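Local coordinates for ThermoDBP-single stranded DNA binding protein (Thermoproteus tenax, PDB 3TEK) that binds single-stranded DNA, apparently standing in for the canonical single-stranded DNA-binding protein in the Thermoproteales, at residues Thr32-Ala37 with Gly113-Ile118. Numbering follows the deposited sequence.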
ATOM      1  N   THR A  32      -2.841  -0.824   6.080  1.00 48.98           N
ATOM      2  CA  THR A  32      -4.105  -0.599   5.384  1.00 48.22           C
ATOM      3  C   THR A  32      -5.207  -0.164   6.313  1.00 49.71           C
ATOM      4  O   THR A  32      -6.183   0.465   5.888  1.00 51.29           O
ATOM      5  CB  THR A  32      -4.626  -1.909   4.742  1.00 48.89           C
ATOM      6  OG1 THR A  32      -4.902  -2.873   5.772  1.00 46.39           O
ATOM      7  CG2 THR A  32      -3.595  -2.468   3.762  1.00 47.49           C
ATOM      8  N   GLY A  33      -5.073  -0.560   7.572  1.00 52.07           N
ATOM      9  CA  GLY A  33      -6.139  -0.449   8.521  1.00 53.25           C
ATOM     10  C   GLY A  33      -6.998  -1.680   8.488  1.00 55.35           C
ATOM     11  O   GLY A  33      -6.843  -2.582   7.635  1.00 51.89           O
ATOM     12  N   LYS A  34      -7.890  -1.714   9.464  1.00 57.26           N
ATOM     13  CA  LYS A  34      -8.808  -2.824   9.687  1.00 59.16           C
ATOM     14  C   LYS A  34      -9.808  -2.818   8.536  1.00 58.50           C
ATOM     15  O   LYS A  34     -10.511  -1.827   8.326  1.00 61.58           O
ATOM     16  CB  LYS A  34      -9.502  -2.615  11.050  1.00 61.66           C
ATOM     17  CG  LYS A  34     -10.282  -3.785  11.647  1.00 65.35           C
ATOM     18  CD  LYS A  34     -10.569  -3.474  13.137  1.00 67.77           C
ATOM     19  CE  LYS A  34     -11.749  -4.219  13.710  1.00 70.14           C
ATOM     20  NZ  LYS A  34     -12.082  -3.643  15.043  1.00 71.26           N
ATOM     21  N   THR A  35      -9.875  -3.906   7.783  1.00 54.19           N
ATOM     22  CA  THR A  35     -10.684  -3.920   6.564  1.00 53.23           C
ATOM     23  C   THR A  35     -11.076  -5.351   6.186  1.00 52.81           C
ATOM     24  O   THR A  35     -10.809  -6.280   6.932  1.00 53.52           O
ATOM     25  CB  THR A  35      -9.941  -3.241   5.404  1.00 52.53           C
ATOM     26  OG1 THR A  35     -10.800  -3.152   4.259  1.00 53.09           O
ATOM     27  CG2 THR A  35      -8.681  -4.001   5.040  1.00 48.90           C
ATOM     28  N   SER A  36     -11.717  -5.513   5.044  1.00 52.84           N
ATOM     29  CA  SER A  36     -12.080  -6.836   4.551  1.00 54.71           C
ATOM     30  C   SER A  36     -11.617  -6.882   3.125  1.00 54.24           C
ATOM     31  O   SER A  36     -11.284  -5.820   2.559  1.00 51.31           O
ATOM     32  CB  SER A  36     -13.595  -7.057   4.603  1.00 59.16           C
ATOM     33  OG  SER A  36     -14.275  -6.137   3.757  1.00 60.74           O
ATOM     34  N   ALA A  37     -11.589  -8.097   2.562  1.00 52.76           N
ATOM     35  CA  ALA A  37     -11.173  -8.334   1.166  1.00 54.16           C
ATOM     36  C   ALA A  37     -12.047  -7.584   0.163  1.00 55.98           C
ATOM     37  O   ALA A  37     -11.538  -6.919  -0.734  1.00 56.44           O
ATOM     38  CB  ALA A  37     -11.165  -9.829   0.833  1.00 54.95           C
ATOM     39  N   GLY A 113     -15.829 -12.612   4.480  1.00 65.44           N
ATOM     40  CA  GLY A 113     -16.309 -11.707   5.519  1.00 65.42           C
ATOM     41  C   GLY A 113     -15.341 -11.493   6.672  1.00 64.09           C
ATOM     42  O   GLY A 113     -15.591 -10.638   7.535  1.00 63.54           O
ATOM     43  N   ASP A 114     -14.237 -12.241   6.702  1.00 59.16           N
ATOM     44  CA  ASP A 114     -13.246 -12.035   7.749  1.00 58.89           C
ATOM     45  C   ASP A 114     -12.577 -10.650   7.656  1.00 56.84           C
ATOM     46  O   ASP A 114     -12.538 -10.010   6.599  1.00 56.17           O
ATOM     47  CB  ASP A 114     -12.203 -13.140   7.757  1.00 58.58           C
ATOM     48  CG  ASP A 114     -12.655 -14.366   8.537  1.00 61.88           C
ATOM     49  OD1 ASP A 114     -13.723 -14.348   9.208  1.00 62.42           O
ATOM     50  OD2 ASP A 114     -11.920 -15.367   8.479  1.00 61.05           O
ATOM     51  N   ILE A 115     -12.099 -10.182   8.795  1.00 57.36           N
ATOM     52  CA  ILE A 115     -11.521  -8.850   8.908  1.00 57.56           C
ATOM     53  C   ILE A 115     -10.039  -8.988   9.192  1.00 55.42           C
ATOM     54  O   ILE A 115      -9.613  -9.986   9.770  1.00 52.13           O
ATOM     55  CB  ILE A 115     -12.207  -8.046  10.012  1.00 60.68           C
ATOM     56  CG1 ILE A 115     -13.662  -7.859   9.654  1.00 65.09           C
ATOM     57  CG2 ILE A 115     -11.612  -6.669  10.129  1.00 64.04           C
ATOM     58  CD1 ILE A 115     -13.866  -7.161   8.344  1.00 67.43           C
ATOM     59  N   PHE A 116      -9.262  -7.985   8.774  1.00 54.55           N
ATOM     60  CA  PHE A 116      -7.800  -8.026   8.873  1.00 52.70           C
ATOM     61  C   PHE A 116      -7.149  -6.662   8.610  1.00 52.78           C
ATOM     62  O   PHE A 116      -7.799  -5.727   8.120  1.00 51.17           O
ATOM     63  CB  PHE A 116      -7.225  -9.042   7.873  1.00 50.50           C
ATOM     64  CG  PHE A 116      -7.553  -8.738   6.447  1.00 49.33           C
ATOM     65  CD1 PHE A 116      -6.795  -7.806   5.717  1.00 50.53           C
ATOM     66  CD2 PHE A 116      -8.625  -9.353   5.825  1.00 48.58           C
ATOM     67  CE1 PHE A 116      -7.119  -7.509   4.386  1.00 50.77           C
ATOM     68  CE2 PHE A 116      -8.969  -9.056   4.503  1.00 49.38           C
ATOM     69  CZ  PHE A 116      -8.219  -8.152   3.778  1.00 50.92           C
ATOM     70  N   MET A 117      -5.864  -6.571   8.851  1.00 30.00           N
ATOM     71  CA  MET A 117      -5.101  -5.479   8.322  1.00 30.00           C
ATOM     72  C   MET A 117      -3.751  -5.944   7.809  1.00 30.00           C
ATOM     73  O   MET A 117      -3.179  -6.875   8.315  1.00 30.00           O
ATOM     74  CB  MET A 117      -4.955  -4.370   9.339  1.00 20.00           C
ATOM     75  CG  MET A 117      -4.523  -4.815  10.653  1.00 20.00           C
ATOM     76  SD  MET A 117      -4.651  -3.538  11.880  1.00 20.00           S
ATOM     77  CE  MET A 117      -4.193  -4.471  13.275  1.00 20.00           C
ATOM     78  N   ILE A 118      -3.262  -5.305   6.779  1.00 53.22           N
ATOM     79  CA  ILE A 118      -1.987  -5.666   6.228  1.00 51.16           C
ATOM     80  C   ILE A 118      -1.025  -4.536   6.466  1.00 51.48           C
ATOM     81  O   ILE A 118      -1.344  -3.411   6.239  1.00 52.97           O
ATOM     82  CB  ILE A 118      -2.118  -5.906   4.750  1.00 50.81           C
ATOM     83  CG1 ILE A 118      -3.031  -7.089   4.526  1.00 51.89           C
ATOM     84  CG2 ILE A 118      -0.790  -6.159   4.111  1.00 49.56           C
ATOM     85  CD1 ILE A 118      -3.513  -7.217   3.168  1.00 51.21           C
TER
HETATM   86  O   HOH W   1     -12.363 -10.480   4.016  1.00 44.66           O
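T35 and F116 meet as a lone antiparallel, hydrogen-bonded bridge: the loop from strand 23-31 to helix 37-41 pairs with strand 116-124, an inner strand of the four-stranded antiparallel sheet. T35 N reaches F116 O at 2.8 Å, and F116 N returns to T35 O at 2.9 Å.

Two residues further along F116's strand, the pairing changes hands. T32 N gives a nearly straight bond to I118 O, but I118 N goes to a hydroxyl rather than a carbonyl, T32 OG1, at 3.1 Å. That hydroxyl sits between its own backbone N and carbonyl carbon (chi1 63°), which brings it within reach of I118 N while it donates to a lone pair of G33 O, within the carbonyl plane. The side-chain oxygen thus takes the place of a main-chain acceptor where the loop turns off the strand path, G33 making that turn with a positive phi of 89°.

The tight side is centred on F116. T35 O lies over one face of its ring, shifted off the ring centre, T35 CG2 approaches CE1, and S36 C and A37 N come in obliquely at CE2 and CZ; F100 of helix 83-108 and L40 also pack against it. I115 lays CG2 and CD1 on T35 O. I118, with its CB against T32 CG2, turns to L96 and W99 of that same long helix.

Toward solvent the packing thins along K34, which touches I115 CG2 through CG alone, at 3.5 Å, before its extended chain leads away. S36, the N-cap of helix 37-41, rests its CB on I115 CD1 and D114 O. A37 N still lies against F116 CE2 (3.4 Å), yet it also donates to a water at 2.9 Å, which donates in turn to D114 O at 2.6 Å.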